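Local atomic coordinates of tryptophan--tRNA ligase (Aeropyrum pernix, PDB entry 3A04), a protein that catalyses the ATP-dependent attachment of L-tryptophan to its cognate tRNA, releasing AMP and diphosphate, as a class I aminoacyl-tRNA synthetase. Residues Arg117-Gly120 against Arg121-Val125; Ile127-Glu130 against Glu131-Asn135; Gly167-Ala171 against Ala172-Ala176; Ser264-Phe267 against Leu268-Pro272; Ile362-Leu366 against Val367-Arg371. One frame throughout, in Å; residues are numbered along the deposited sequence.

Contact 1: residues Arg117-Gly120 against Arg121-Val125; sequences RRIG and REEAV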
loop_
_atom_site.group_PDB
_atom_site.type_symbol
_atom_site.label_atom_id
_atom_site.label_comp_id
_atom_site.label_asym_id
_atom_site.label_seq_id
_atom_site.Cartn_x
_atom_site.Cartn_y
_atom_site.Cartn_z
ATOM N N ARG A 117 12.054 -9.612 1.800
ATOM C CA ARG A 117 12.998 -10.776 1.981
ATOM C C ARG A 117 13.059 -11.687 0.785
ATOM O O ARG A 117 13.785 -12.671 0.800
ATOM C CB ARG A 117 12.602 -11.608 3.172
ATOM C CG ARG A 117 12.446 -10.801 4.417
ATOM C CD ARG A 117 13.681 -10.838 5.254
ATOM N NE ARG A 117 13.371 -10.321 6.597
ATOM C CZ ARG A 117 13.379 -11.044 7.723
ATOM N NH1 ARG A 117 13.716 -12.364 7.715
ATOM N NH2 ARG A 117 13.061 -10.421 8.856
ATOM N N ARG A 118 12.227 -11.402 -0.220
ATOM C CA ARG A 118 12.241 -12.126 -1.479
ATOM C C ARG A 118 11.847 -13.564 -1.274
ATOM O O ARG A 118 12.345 -14.447 -1.941
ATOM C CB ARG A 118 13.622 -12.029 -2.194
ATOM C CG ARG A 118 13.935 -10.663 -2.801
ATOM C CD ARG A 118 15.448 -10.517 -3.290
ATOM N NE ARG A 118 16.353 -10.667 -2.138
ATOM C CZ ARG A 118 17.391 -11.513 -2.057
ATOM N NH1 ARG A 118 17.737 -12.278 -3.099
ATOM N NH2 ARG A 118 18.110 -11.585 -0.935
ATOM N N ILE A 119 10.943 -13.806 -0.346
ATOM C CA ILE A 119 10.420 -15.148 -0.125
ATOM C C ILE A 119 9.181 -15.395 -0.991
ATOM O O ILE A 119 8.204 -14.613 -0.931
ATOM C CB ILE A 119 10.069 -15.322 1.345
ATOM C CG1 ILE A 119 11.372 -15.267 2.168
ATOM C CG2 ILE A 119 9.362 -16.636 1.631
ATOM C CD1 ILE A 119 11.025 -15.186 3.634
ATOM N N GLY A 120 9.205 -16.488 -1.758
ATOM C CA GLY A 120 8.055 -16.868 -2.613
ATOM C C GLY A 120 6.700 -16.964 -1.945
ATOM O O GLY A 120 6.583 -17.273 -0.736
ATOM N N ARG A 121 5.633 -16.760 -2.736
ATOM C CA ARG A 121 4.268 -16.758 -2.205
ATOM C C ARG A 121 3.929 -18.106 -1.642
ATOM O O ARG A 121 3.421 -18.225 -0.523
ATOM C CB ARG A 121 3.221 -16.314 -3.269
ATOM C CG ARG A 121 3.599 -14.975 -3.885
ATOM C CD ARG A 121 3.354 -13.767 -2.865
ATOM N NE ARG A 121 1.922 -13.691 -2.536
ATOM C CZ ARG A 121 1.434 -13.345 -1.357
ATOM N NH1 ARG A 121 2.254 -13.168 -0.280
ATOM N NH2 ARG A 121 0.134 -13.274 -1.211
ATOM N N GLU A 122 4.164 -19.156 -2.417
ATOM C CA GLU A 122 3.694 -20.481 -1.974
ATOM C C GLU A 122 4.432 -20.886 -0.656
ATOM O O GLU A 122 3.776 -21.384 0.294
ATOM C CB GLU A 122 3.976 -21.566 -3.023
ATOM C CG GLU A 122 3.424 -22.907 -2.595
ATOM C CD GLU A 122 3.568 -24.001 -3.666
ATOM O OE1 GLU A 122 3.984 -23.684 -4.823
ATOM O OE2 GLU A 122 3.235 -25.176 -3.341
ATOM N N GLU A 123 5.730 -20.615 -0.625
ATOM C CA GLU A 123 6.570 -20.989 0.514
ATOM C C GLU A 123 6.220 -20.149 1.789
ATOM O O GLU A 123 6.014 -20.722 2.877
ATOM C CB GLU A 123 8.065 -20.865 0.162
ATOM C CG GLU A 123 9.037 -20.990 1.381
ATOM C CD GLU A 123 10.433 -20.430 1.127
ATOM O OE1 GLU A 123 10.800 -20.254 -0.074
ATOM O OE2 GLU A 123 11.178 -20.156 2.116
ATOM N N ALA A 124 6.076 -18.824 1.644
ATOM C CA ALA A 124 5.642 -17.985 2.787
ATOM C C ALA A 124 4.401 -18.496 3.407
ATOM O O ALA A 124 4.325 -18.521 4.634
ATOM C CB ALA A 124 5.452 -16.471 2.398
ATOM N N VAL A 125 3.418 -18.900 2.578
ATOM C CA VAL A 125 2.125 -19.339 3.078
ATOM C C VAL A 125 2.249 -20.673 3.804
ATOM O O VAL A 125 1.647 -20.886 4.900
ATOM C CB VAL A 125 1.013 -19.460 1.942
ATOM C CG1 VAL A 125 -0.196 -20.310 2.401
ATOM C CG2 VAL A 125 0.541 -18.049 1.456
HETATM O O HOH W 1 5.174 -13.959 0.351
#

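Contact 2: residues Ile127-Glu130 against Glu131-Asn135; sequences IAVE and EYIAN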
loop_
_atom_site.group_PDB
_atom_site.type_symbol
_atom_site.label_atom_id
_atom_site.label_comp_id
_atom_site.label_asym_id
_atom_site.label_seq_id
_atom_site.Cartn_x
_atom_site.Cartn_y
_atom_site.Cartn_z
ATOM N N ILE A 127 5.009 -22.065 5.200
ATOM C CA ILE A 127 5.747 -21.829 6.452
ATOM C C ILE A 127 4.848 -21.157 7.466
ATOM O O ILE A 127 4.788 -21.532 8.647
ATOM C CB ILE A 127 7.021 -20.987 6.123
ATOM C CG1 ILE A 127 7.957 -21.810 5.196
ATOM C CG2 ILE A 127 7.684 -20.490 7.400
ATOM C CD1 ILE A 127 9.134 -20.985 4.770
ATOM N N ALA A 128 4.053 -20.164 7.027
ATOM C CA ALA A 128 3.193 -19.488 8.012
ATOM C C ALA A 128 2.230 -20.450 8.635
ATOM O O ALA A 128 1.998 -20.450 9.857
ATOM C CB ALA A 128 2.333 -18.304 7.277
ATOM N N VAL A 129 1.652 -21.340 7.822
ATOM C CA VAL A 129 0.637 -22.208 8.439
ATOM C C VAL A 129 1.283 -23.392 9.250
ATOM O O VAL A 129 0.908 -23.683 10.394
ATOM C CB VAL A 129 -0.275 -22.790 7.325
ATOM C CG1 VAL A 129 -1.219 -23.893 7.844
ATOM C CG2 VAL A 129 -1.201 -21.640 6.698
ATOM N N GLU A 130 2.249 -24.045 8.647
ATOM C CA GLU A 130 2.777 -25.339 9.187
ATOM C C GLU A 130 3.925 -25.159 10.143
ATOM O O GLU A 130 4.177 -26.035 10.964
ATOM C CB GLU A 130 3.315 -26.150 7.997
ATOM C CG GLU A 130 2.129 -26.805 7.282
ATOM C CD GLU A 130 2.497 -27.693 6.095
ATOM O OE1 GLU A 130 3.697 -27.969 5.809
ATOM O OE2 GLU A 130 1.533 -28.089 5.428
ATOM N N GLU A 131 4.675 -24.055 10.005
ATOM C CA GLU A 131 5.728 -23.738 10.932
ATOM C C GLU A 131 5.279 -22.707 12.002
ATOM O O GLU A 131 5.620 -22.854 13.164
ATOM C CB GLU A 131 6.899 -23.216 10.170
ATOM C CG GLU A 131 8.252 -23.198 10.836
ATOM C CD GLU A 131 8.685 -24.569 11.486
ATOM O OE1 GLU A 131 8.381 -25.718 10.986
ATOM O OE2 GLU A 131 9.367 -24.423 12.522
ATOM N N TYR A 132 4.527 -21.680 11.653
ATOM C CA TYR A 132 4.218 -20.694 12.640
ATOM C C TYR A 132 2.867 -20.999 13.272
ATOM O O TYR A 132 2.803 -21.225 14.488
ATOM C CB TYR A 132 4.320 -19.257 12.048
ATOM C CG TYR A 132 5.800 -18.911 11.914
ATOM C CD1 TYR A 132 6.589 -19.436 10.876
ATOM C CD2 TYR A 132 6.423 -18.234 12.901
ATOM C CE1 TYR A 132 7.961 -19.165 10.798
ATOM C CE2 TYR A 132 7.780 -17.952 12.817
ATOM C CZ TYR A 132 8.527 -18.443 11.805
ATOM O OH TYR A 132 9.833 -18.099 11.777
ATOM N N ILE A 133 1.769 -20.941 12.482
ATOM C CA ILE A 133 0.467 -21.102 13.131
ATOM C C ILE A 133 0.384 -22.473 13.869
ATOM O O ILE A 133 -0.134 -22.547 14.991
ATOM C CB ILE A 133 -0.706 -20.900 12.150
ATOM C CG1 ILE A 133 -0.692 -19.413 11.671
ATOM C CG2 ILE A 133 -2.059 -21.239 12.815
ATOM C CD1 ILE A 133 -1.536 -19.139 10.380
ATOM N N ALA A 134 0.839 -23.532 13.202
ATOM C CA ALA A 134 0.699 -24.855 13.816
ATOM C C ALA A 134 1.506 -24.927 15.109
ATOM O O ALA A 134 0.999 -25.429 16.076
ATOM C CB ALA A 134 1.074 -25.972 12.841
ATOM N N ASN A 135 2.718 -24.366 15.155
ATOM C CA ASN A 135 3.455 -24.359 16.451
ATOM C C ASN A 135 2.791 -23.511 17.518
ATOM O O ASN A 135 2.781 -23.836 18.691
ATOM C CB ASN A 135 4.891 -23.922 16.245
ATOM C CG ASN A 135 5.773 -25.094 15.851
ATOM O OD1 ASN A 135 5.882 -26.038 16.601
ATOM N ND2 ASN A 135 6.364 -25.043 14.687
HETATM O O HOH W 2 6.361 -27.312 11.865
#

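Contact 3: residues Gly167-Ala171 against Ala172-Ala176; sequences GKVTA and AEMEA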
loop_
_atom_site.group_PDB
_atom_site.type_symbol
_atom_site.label_atom_id
_atom_site.label_comp_id
_atom_site.label_asym_id
_atom_site.label_seq_id
_atom_site.Cartn_x
_atom_site.Cartn_y
_atom_site.Cartn_z
ATOM N N GLY A 167 0.511 9.442 3.691
ATOM C CA GLY A 167 0.509 10.921 3.654
ATOM C C GLY A 167 0.968 11.569 4.970
ATOM O O GLY A 167 1.173 12.787 5.024
ATOM N N LYS A 168 1.200 10.759 5.998
ATOM C CA LYS A 168 1.431 11.314 7.338
ATOM C C LYS A 168 2.778 10.980 7.936
ATOM O O LYS A 168 2.972 11.057 9.128
ATOM C CB LYS A 168 0.312 10.886 8.278
ATOM C CG LYS A 168 -1.099 11.296 7.801
ATOM C CD LYS A 168 -1.218 12.834 7.864
ATOM C CE LYS A 168 -2.674 13.225 7.734
ATOM N NZ LYS A 168 -2.750 14.733 7.705
ATOM N N VAL A 169 3.719 10.605 7.104
ATOM C CA VAL A 169 5.043 10.352 7.574
ATOM C C VAL A 169 6.009 10.829 6.488
ATOM O O VAL A 169 5.681 10.760 5.304
ATOM C CB VAL A 169 5.180 8.835 7.929
ATOM C CG1 VAL A 169 4.901 7.952 6.719
ATOM C CG2 VAL A 169 6.555 8.550 8.558
ATOM N N THR A 170 7.186 11.337 6.883
ATOM C CA THR A 170 8.210 11.749 5.900
ATOM C C THR A 170 9.221 10.627 5.614
ATOM O O THR A 170 9.367 9.690 6.390
ATOM C CB THR A 170 8.994 13.024 6.414
ATOM O OG1 THR A 170 9.708 12.658 7.590
ATOM C CG2 THR A 170 8.019 14.114 6.774
ATOM N N ALA A 171 9.932 10.749 4.492
ATOM C CA ALA A 171 11.043 9.848 4.170
ATOM C C ALA A 171 12.089 9.878 5.310
ATOM O O ALA A 171 12.578 8.835 5.736
ATOM C CB ALA A 171 11.714 10.266 2.758
ATOM N N ALA A 172 12.366 11.070 5.860
ATOM C CA ALA A 172 13.393 11.205 6.968
ATOM C C ALA A 172 12.959 10.439 8.244
ATOM O O ALA A 172 13.754 9.740 8.882
ATOM C CB ALA A 172 13.657 12.688 7.307
ATOM N N GLU A 173 11.689 10.567 8.618
ATOM C CA GLU A 173 11.185 9.775 9.738
ATOM C C GLU A 173 11.385 8.279 9.532
ATOM O O GLU A 173 11.845 7.577 10.415
ATOM C CB GLU A 173 9.713 10.074 9.952
ATOM C CG GLU A 173 9.498 11.510 10.431
ATOM C CD GLU A 173 8.040 11.802 10.708
ATOM O OE1 GLU A 173 7.205 11.667 9.801
ATOM O OE2 GLU A 173 7.737 12.184 11.845
ATOM N N MET A 174 11.033 7.789 8.360
ATOM C CA MET A 174 11.185 6.378 8.117
ATOM C C MET A 174 12.647 5.976 8.067
ATOM O O MET A 174 13.036 4.998 8.694
ATOM C CB MET A 174 10.491 6.022 6.817
ATOM C CG MET A 174 9.006 6.054 6.897
ATOM S SD MET A 174 8.519 5.335 5.302
ATOM C CE MET A 174 6.818 5.455 5.460
ATOM N N GLU A 175 13.455 6.753 7.353
ATOM C CA GLU A 175 14.902 6.561 7.324
ATOM C C GLU A 175 15.512 6.389 8.724
ATOM O O GLU A 175 16.315 5.453 8.945
ATOM C CB GLU A 175 15.593 7.683 6.521
ATOM C CG GLU A 175 15.524 7.443 5.005
ATOM C CD GLU A 175 15.673 8.691 4.054
ATOM O OE1 GLU A 175 16.132 9.784 4.492
ATOM O OE2 GLU A 175 15.326 8.545 2.826
ATOM N N ALA A 176 15.123 7.265 9.656
ATOM C CA ALA A 176 15.616 7.206 11.033
ATOM C C ALA A 176 15.395 5.845 11.664
ATOM O O ALA A 176 16.183 5.429 12.504
ATOM C CB ALA A 176 14.979 8.311 11.895
#

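Contact 4: residues Ser264-Phe267 against Leu268-Pro272; sequences STIF and LTDPP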
loop_
_atom_site.group_PDB
_atom_site.type_symbol
_atom_site.label_atom_id
_atom_site.label_comp_id
_atom_site.label_asym_id
_atom_site.label_seq_id
_atom_site.Cartn_x
_atom_site.Cartn_y
_atom_site.Cartn_z
ATOM N N SER A 264 22.714 -22.198 17.716
ATOM C CA SER A 264 22.445 -21.470 18.909
ATOM C C SER A 264 20.980 -21.167 19.164
ATOM O O SER A 264 20.645 -20.365 20.049
ATOM C CB SER A 264 23.288 -20.209 18.933
ATOM O OG SER A 264 24.655 -20.600 18.912
ATOM N N THR A 265 20.125 -21.860 18.401
ATOM C CA THR A 265 18.692 -21.843 18.627
ATOM C C THR A 265 18.156 -23.292 18.596
ATOM O O THR A 265 18.304 -23.971 17.582
ATOM C CB THR A 265 17.948 -20.973 17.509
ATOM O OG1 THR A 265 18.361 -21.438 16.217
ATOM C CG2 THR A 265 18.493 -19.539 17.528
ATOM N N ILE A 266 17.461 -23.688 19.642
ATOM C CA ILE A 266 16.606 -24.885 19.592
ATOM C C ILE A 266 15.303 -24.652 18.843
ATOM O O ILE A 266 14.522 -23.771 19.204
ATOM C CB ILE A 266 16.165 -25.338 20.985
ATOM C CG1 ILE A 266 17.350 -25.327 21.984
ATOM C CG2 ILE A 266 15.253 -26.641 20.870
ATOM C CD1 ILE A 266 18.363 -26.376 21.852
ATOM N N PHE A 267 15.049 -25.431 17.789
ATOM C CA PHE A 267 13.777 -25.314 17.110
ATOM C C PHE A 267 12.761 -26.192 17.786
ATOM O O PHE A 267 13.072 -27.319 18.296
ATOM C CB PHE A 267 13.974 -25.674 15.612
ATOM C CG PHE A 267 14.936 -24.744 14.940
ATOM C CD1 PHE A 267 14.678 -23.365 14.906
ATOM C CD2 PHE A 267 16.106 -25.211 14.365
ATOM C CE1 PHE A 267 15.584 -22.466 14.308
ATOM C CE2 PHE A 267 17.030 -24.321 13.723
ATOM C CZ PHE A 267 16.775 -22.965 13.708
ATOM N N LEU A 268 11.517 -25.750 17.816
ATOM C CA LEU A 268 10.461 -26.589 18.440
ATOM C C LEU A 268 10.262 -27.952 17.751
ATOM O O LEU A 268 9.679 -28.882 18.352
ATOM C CB LEU A 268 9.154 -25.831 18.580
ATOM C CG LEU A 268 9.344 -25.171 19.984
ATOM C CD1 LEU A 268 10.276 -23.979 19.906
ATOM C CD2 LEU A 268 8.105 -24.816 20.672
ATOM N N THR A 269 10.713 -28.038 16.510
ATOM C CA THR A 269 10.608 -29.327 15.767
ATOM C C THR A 269 11.883 -30.205 15.836
ATOM O O THR A 269 11.931 -31.279 15.213
ATOM C CB THR A 269 10.240 -29.069 14.240
ATOM O OG1 THR A 269 11.235 -28.210 13.701
ATOM C CG2 THR A 269 8.872 -28.420 14.149
ATOM N N ASP A 270 12.937 -29.709 16.507
ATOM C CA ASP A 270 14.176 -30.471 16.627
ATOM C C ASP A 270 13.889 -31.829 17.296
ATOM O O ASP A 270 13.230 -31.930 18.319
ATOM C CB ASP A 270 15.273 -29.698 17.409
ATOM C CG ASP A 270 15.965 -28.660 16.595
ATOM O OD1 ASP A 270 15.813 -28.714 15.345
ATOM O OD2 ASP A 270 16.666 -27.777 17.179
ATOM N N PRO A 271 14.375 -32.899 16.666
ATOM C CA PRO A 271 14.340 -34.188 17.312
ATOM C C PRO A 271 15.205 -34.149 18.594
ATOM O O PRO A 271 16.152 -33.361 18.736
ATOM C CB PRO A 271 14.990 -35.119 16.266
ATOM C CG PRO A 271 14.855 -34.355 14.950
ATOM C CD PRO A 271 15.119 -32.927 15.405
ATOM N N PRO A 272 14.916 -35.067 19.481
ATOM C CA PRO A 272 15.499 -35.006 20.800
ATOM C C PRO A 272 16.961 -35.107 20.744
ATOM O O PRO A 272 17.612 -34.342 21.415
ATOM C CB PRO A 272 14.848 -36.181 21.531
ATOM C CG PRO A 272 14.115 -37.011 20.461
ATOM C CD PRO A 272 13.765 -36.016 19.398
#

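Contact 5: residues Ile362-Leu366 against Val367-Arg371; sequences IAWKL and VEPPR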
loop_
_atom_site.group_PDB
_atom_site.type_symbol
_atom_site.label_atom_id
_atom_site.label_comp_id
_atom_site.label_asym_id
_atom_site.label_seq_id
_atom_site.Cartn_x
_atom_site.Cartn_y
_atom_site.Cartn_z
ATOM N N ILE A 362 -5.437 -28.592 11.691
ATOM C CA ILE A 362 -6.295 -27.546 12.199
ATOM C C ILE A 362 -5.860 -26.192 11.584
ATOM O O ILE A 362 -6.729 -25.377 11.236
ATOM C CB ILE A 362 -6.142 -27.467 13.719
ATOM C CG1 ILE A 362 -6.883 -28.637 14.385
ATOM C CG2 ILE A 362 -6.678 -26.163 14.273
ATOM C CD1 ILE A 362 -6.534 -28.740 15.928
ATOM N N ALA A 363 -4.544 -25.987 11.431
ATOM C CA ALA A 363 -4.036 -24.676 11.028
ATOM C C ALA A 363 -4.559 -24.266 9.638
ATOM O O ALA A 363 -5.001 -23.124 9.460
ATOM C CB ALA A 363 -2.506 -24.638 11.077
ATOM N N TRP A 364 -4.521 -25.188 8.665
ATOM C CA TRP A 364 -4.996 -24.864 7.316
ATOM C C TRP A 364 -6.455 -24.439 7.290
ATOM O O TRP A 364 -6.861 -23.794 6.355
ATOM C CB TRP A 364 -4.765 -25.974 6.283
ATOM C CG TRP A 364 -3.340 -26.113 5.854
ATOM C CD1 TRP A 364 -2.473 -27.057 6.292
ATOM C CD2 TRP A 364 -2.605 -25.289 4.912
ATOM N NE1 TRP A 364 -1.253 -26.898 5.686
ATOM C CE2 TRP A 364 -1.313 -25.837 4.817
ATOM C CE3 TRP A 364 -2.934 -24.168 4.106
ATOM C CZ2 TRP A 364 -0.309 -25.290 4.006
ATOM C CZ3 TRP A 364 -1.908 -23.607 3.286
ATOM C CH2 TRP A 364 -0.631 -24.174 3.249
ATOM N N LYS A 365 -7.217 -24.752 8.343
ATOM C CA LYS A 365 -8.599 -24.296 8.455
ATOM C C LYS A 365 -8.795 -22.985 9.218
ATOM O O LYS A 365 -9.886 -22.448 9.263
ATOM C CB LYS A 365 -9.413 -25.399 9.120
ATOM C CG LYS A 365 -9.244 -26.756 8.465
ATOM C CD LYS A 365 -10.363 -27.719 8.954
ATOM C CE LYS A 365 -10.003 -29.205 8.728
ATOM N NZ LYS A 365 -10.292 -30.080 9.926
ATOM N N LEU A 366 -7.749 -22.440 9.825
ATOM C CA LEU A 366 -7.888 -21.201 10.601
ATOM C C LEU A 366 -7.619 -19.922 9.774
ATOM O O LEU A 366 -7.759 -18.777 10.283
ATOM C CB LEU A 366 -6.945 -21.209 11.803
ATOM C CG LEU A 366 -6.969 -22.481 12.652
ATOM C CD1 LEU A 366 -5.958 -22.272 13.792
ATOM C CD2 LEU A 366 -8.376 -22.729 13.187
ATOM N N VAL A 367 -7.236 -20.106 8.521
ATOM C CA VAL A 367 -6.902 -18.969 7.663
ATOM C C VAL A 367 -7.377 -19.170 6.241
ATOM O O VAL A 367 -7.597 -20.293 5.827
ATOM C CB VAL A 367 -5.408 -18.695 7.636
ATOM C CG1 VAL A 367 -4.958 -18.158 8.996
ATOM C CG2 VAL A 367 -4.624 -19.936 7.236
ATOM N N GLU A 368 -7.560 -18.069 5.517
ATOM C CA GLU A 368 -7.811 -18.141 4.084
ATOM C C GLU A 368 -6.521 -17.715 3.421
ATOM O O GLU A 368 -6.118 -16.537 3.492
ATOM C CB GLU A 368 -8.970 -17.213 3.645
ATOM C CG GLU A 368 -9.325 -17.405 2.130
ATOM C CD GLU A 368 -10.361 -16.331 1.590
ATOM O OE1 GLU A 368 -11.574 -16.455 1.895
ATOM O OE2 GLU A 368 -9.933 -15.391 0.851
ATOM N N PRO A 369 -5.855 -18.646 2.798
ATOM C CA PRO A 369 -4.621 -18.202 2.158
ATOM C C PRO A 369 -4.934 -17.260 0.959
ATOM O O PRO A 369 -5.962 -17.394 0.334
ATOM C CB PRO A 369 -3.997 -19.494 1.643
ATOM C CG PRO A 369 -4.799 -20.618 2.316
ATOM C CD PRO A 369 -6.084 -20.100 2.730
ATOM N N PRO A 370 -4.023 -16.328 0.640
ATOM C CA PRO A 370 -4.304 -15.437 -0.447
ATOM C C PRO A 370 -4.262 -16.265 -1.750
ATOM O O PRO A 370 -3.474 -17.232 -1.868
ATOM C CB PRO A 370 -3.109 -14.481 -0.411
ATOM C CG PRO A 370 -2.023 -15.266 0.353
ATOM C CD PRO A 370 -2.825 -15.917 1.403
ATOM N N ARG A 371 -5.068 -15.878 -2.735
ATOM C CA ARG A 371 -5.096 -16.551 -4.062
ATOM C C ARG A 371 -3.785 -16.488 -4.900
ATOM O O ARG A 371 -3.540 -17.433 -5.709
ATOM C CB ARG A 371 -6.350 -16.041 -4.867
ATOM C CG ARG A 371 -6.466 -16.643 -6.271
ATOM C CD ARG A 371 -7.740 -16.195 -7.126
ATOM N NE ARG A 371 -7.531 -14.929 -7.844
ATOM C CZ ARG A 371 -6.697 -14.722 -8.870
ATOM N NH1 ARG A 371 -5.896 -15.699 -9.336
ATOM N NH2 ARG A 371 -6.663 -13.519 -9.446
#

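Contact 1: residues Arg117-Gly120 against Arg121-Val125
Ile-119 lays its CG2 methyl against the first turn of helix 121-139, 4.0 Å from CB of Ala-124. The two residues sit just before the N-cap and at the fourth position of the helix, the spacing of a hydrophobic staple, with Gly-120 as the N-cap between them. CG2 reaches the helix because it is anti to the backbone N of Ile-119 (chi1 -66°, measured to the CG1 branch). The same methyl also meets CD of Glu-123, 4.0 Å away; the extended glutamate crosses the isoleucine at about a right angle, so aliphatic carbon lies against a carboxylate. The glycine at the N-cap has no side chain with which to cap the first helical N-H groups. The first regular helical bond runs from Ala-124 N to Gly-120 O, at 2.9 Å and with an N-H...O angle of 169°. That carbonyl oxygen also lies 3.4 Å from CB of Ala-124. Arg-121, for its part, bends twice along its chain and turns its guanidinium away from the staple. NH1 forms a salt bridge with Asp-110, while NH2 bonds Thr-152 and the backbone oxygen of Phe-372, so the head of this helix is tied to the C-terminus of the chain. Water 1 bridges loop and helix: it accepts from Arg-121 NH1 at 3.1 Å and gives a weak bond to Ile-119 O at 3.4 Å.

Contact 2: residues Ile127-Glu130 against Glu131-Asn135
Ile-127 O is gripped by two backbone donors at once, Glu-131 N at 2.9 Å and Tyr-132 N at 3.0 Å, and the pair marks a wider pi-type turn in helix 121-139. The tyrosine N-H arrives almost end-on to the carbonyl (C=O...N 165°), whereas Glu-131 N approaches well off that axis, C=O...N 136°. The five-residue spacing then carries on: Ile-133 N bonds Ala-128 O at 2.7 Å. Beside this widened backbone the side chains of Ile-127 and Tyr-132 run together in the same direction. Ile-127 CG2 touches the CE1 corner of the phenol ring at 3.7 Å, and Ile-127 O lies at the ring's edge, in its plane. The pi-type turn also pairs Ala-134 N with Val-129 O, at 2.8 Å, and Glu-130 O accepts a hydrogen bond from water 2 at 2.7 Å; the same water donates to Glu-131 OE1, which bends round at chi2 (51°) to meet it. One turn on, Asn-135 ND2 donates back to Glu-131 O at 2.8 Å, with the acceptor in its amide plane, and its OD1 accepts from His-352. The far ends of two of these residues reach the 'HIGH' motif: Tyr-132 OH bonds Ser-80 O and its ring packs edge-to-face with His-87, while Glu-131 OE2 takes the N-H of Phe-83. Ala-128 and Ile-133 face the sheet, on strands 103-108 and 147-150, while Val-129 and Ala-134 lie on helix 334-364.

Contact 3: residues Gly167-Ala171 against Ala172-Ala176
A capping box opens helix 171-178: Thr-170, the N-cap, and Glu-173, three residues on, exchange side-chain-to-backbone bonds. Thr-170 OG1 accepts from Glu-173 N at 3.1 Å, and Glu-173 OE1 accepts from Thr-170 N at 2.9 Å through the lone pair that points away from its other oxygen. The threonine can cap because chi1 (65°) tucks OG1 between its own N and carbonyl carbon, facing the first turn, where it also lies 3.1 Å from Glu-173 CG. The two side chains cross at about a right angle. Regular helical bonding follows: Met-174 N bonds Thr-170 O at 3.2 Å. Glu-175 N bonds Ala-171 O at 2.8 Å. A hydrophobic staple flanks the box: the extended Met-174 brings CE to CG1 of Val-169 at 3.4 Å, tighter than usual van der Waals contact, and the valine's CG2 rests on Glu-173 OE1 at the same distance. Glu-173 OE2 forms a salt bridge with Arg-231, at the end of helix 219-231. Val-169 and Met-174 pack on Leu-190 of helix 183-197, and both also touch Pro-183 of the neighbouring subunit, so this helix start lies at the dimer interface.

Contact 4: residues Ser264-Phe267 against Leu268-Pro272
Two hydrogen bonds link Phe-267 and Asp-270 across a type I beta turn in the buried loop that leads to helix 272-280. The backbone one closes the turn: Asp-270 N donates to Phe-267 O at 3.0 Å, approaching from well above the carbonyl plane. The second uses the side chain: Phe-267 N donates to Asp-270 OD2 at 2.9 Å with an angle of 161°; this donor stands over the carboxylate plane. Asp-270 can fold back because its CG is anti to its own carbonyl carbon (chi1 -79°). Among non-bonded contacts, Asp-270 OD1 lies at the edge of the Phe-267 ring, in its plane and 3.6 Å from CD2, with ring and carboxylate planes 75° apart. Thr-265 O sits over one face of that ring, 4.0 Å above its centre, and Ile-266 CG2 comes within 4.1 Å of Asp-270 OD2. Ionic contact comes from the helix that follows: Lys-278 forms a salt bridge with OD2 and also bonds Thr-265 O. Replacing Asp-270 by an alanine would probably leave Phe-267 N and the Lys-278 ammonium without their shared acceptor. Shortly after the 'KMSKS' motif, then, one buried carboxylate oxygen answers both a backbone N-H and a lysine, and that positive charge probably stabilises the ionised acid.

Contact 5: residues Ile362-Leu366 against Val367-Arg371
Val-367, Trp-364 and Leu-366 carry this contact, where the long helix 334-364 gives way to the extended C-terminal tail. Near the junction Lys-365 N bonds Ile-362 O at 3.0 Å and Leu-366 N bonds Ala-363 O at 2.9 Å, each three residues back. Val-367 follows with an extended backbone, its CG1 only 3.1 Å from Leu-366 O. Its chi1 of -69° sets CG2 between its own N and carbonyl carbon, on the side of the preceding turn. Beyond the contact, Val-367 and Leu-366 both pack on Phe-148 of strand 147-150, and an alanine at Val-367 would probably lose the methyl contacts with Leu-366 O and Ala-363 O and weaken the packing on Phe-148. The ring end of Trp-364 comes near the tail: Pro-369 CG lies at the edge of the indole, near its plane, 4.3 Å from CZ3. Trp-364 NE1 bonds Glu-130 OE2 of helix 121-139. Farther along, Arg-371 forms a salt bridge with Glu-203 of the neighbouring subunit. At the junction itself Val-367 N is buried with no partner in the model, standing 3.9 Å from Ala-363 O.

In the fold
Contacts 2 and 4 are buried, contacts 1 and 5 lie at the surface, and contact 3 is partly buried. Contacts 1 and 2 share helix 121-139, its start and its widened middle; contact 5 lies against both, Val-125 touching Trp-364, Pro-369 and Pro-370, and Ile-133 touching Val-367. Contact 4 meets contact 2 where Asn-135 packs on Leu-268. Contact 3 stands apart, its centre about 39 Å from that of contact 4. Two helix starts differ in chemistry: glycine with backbone bonding in contact 1, a threonine-glutamate box in contact 3. Buried contact 4 turns on a carboxylate paired with a lysine, whereas contact 5 is largely apolar. Contacts 1, 3 and 5 reach the second subunit.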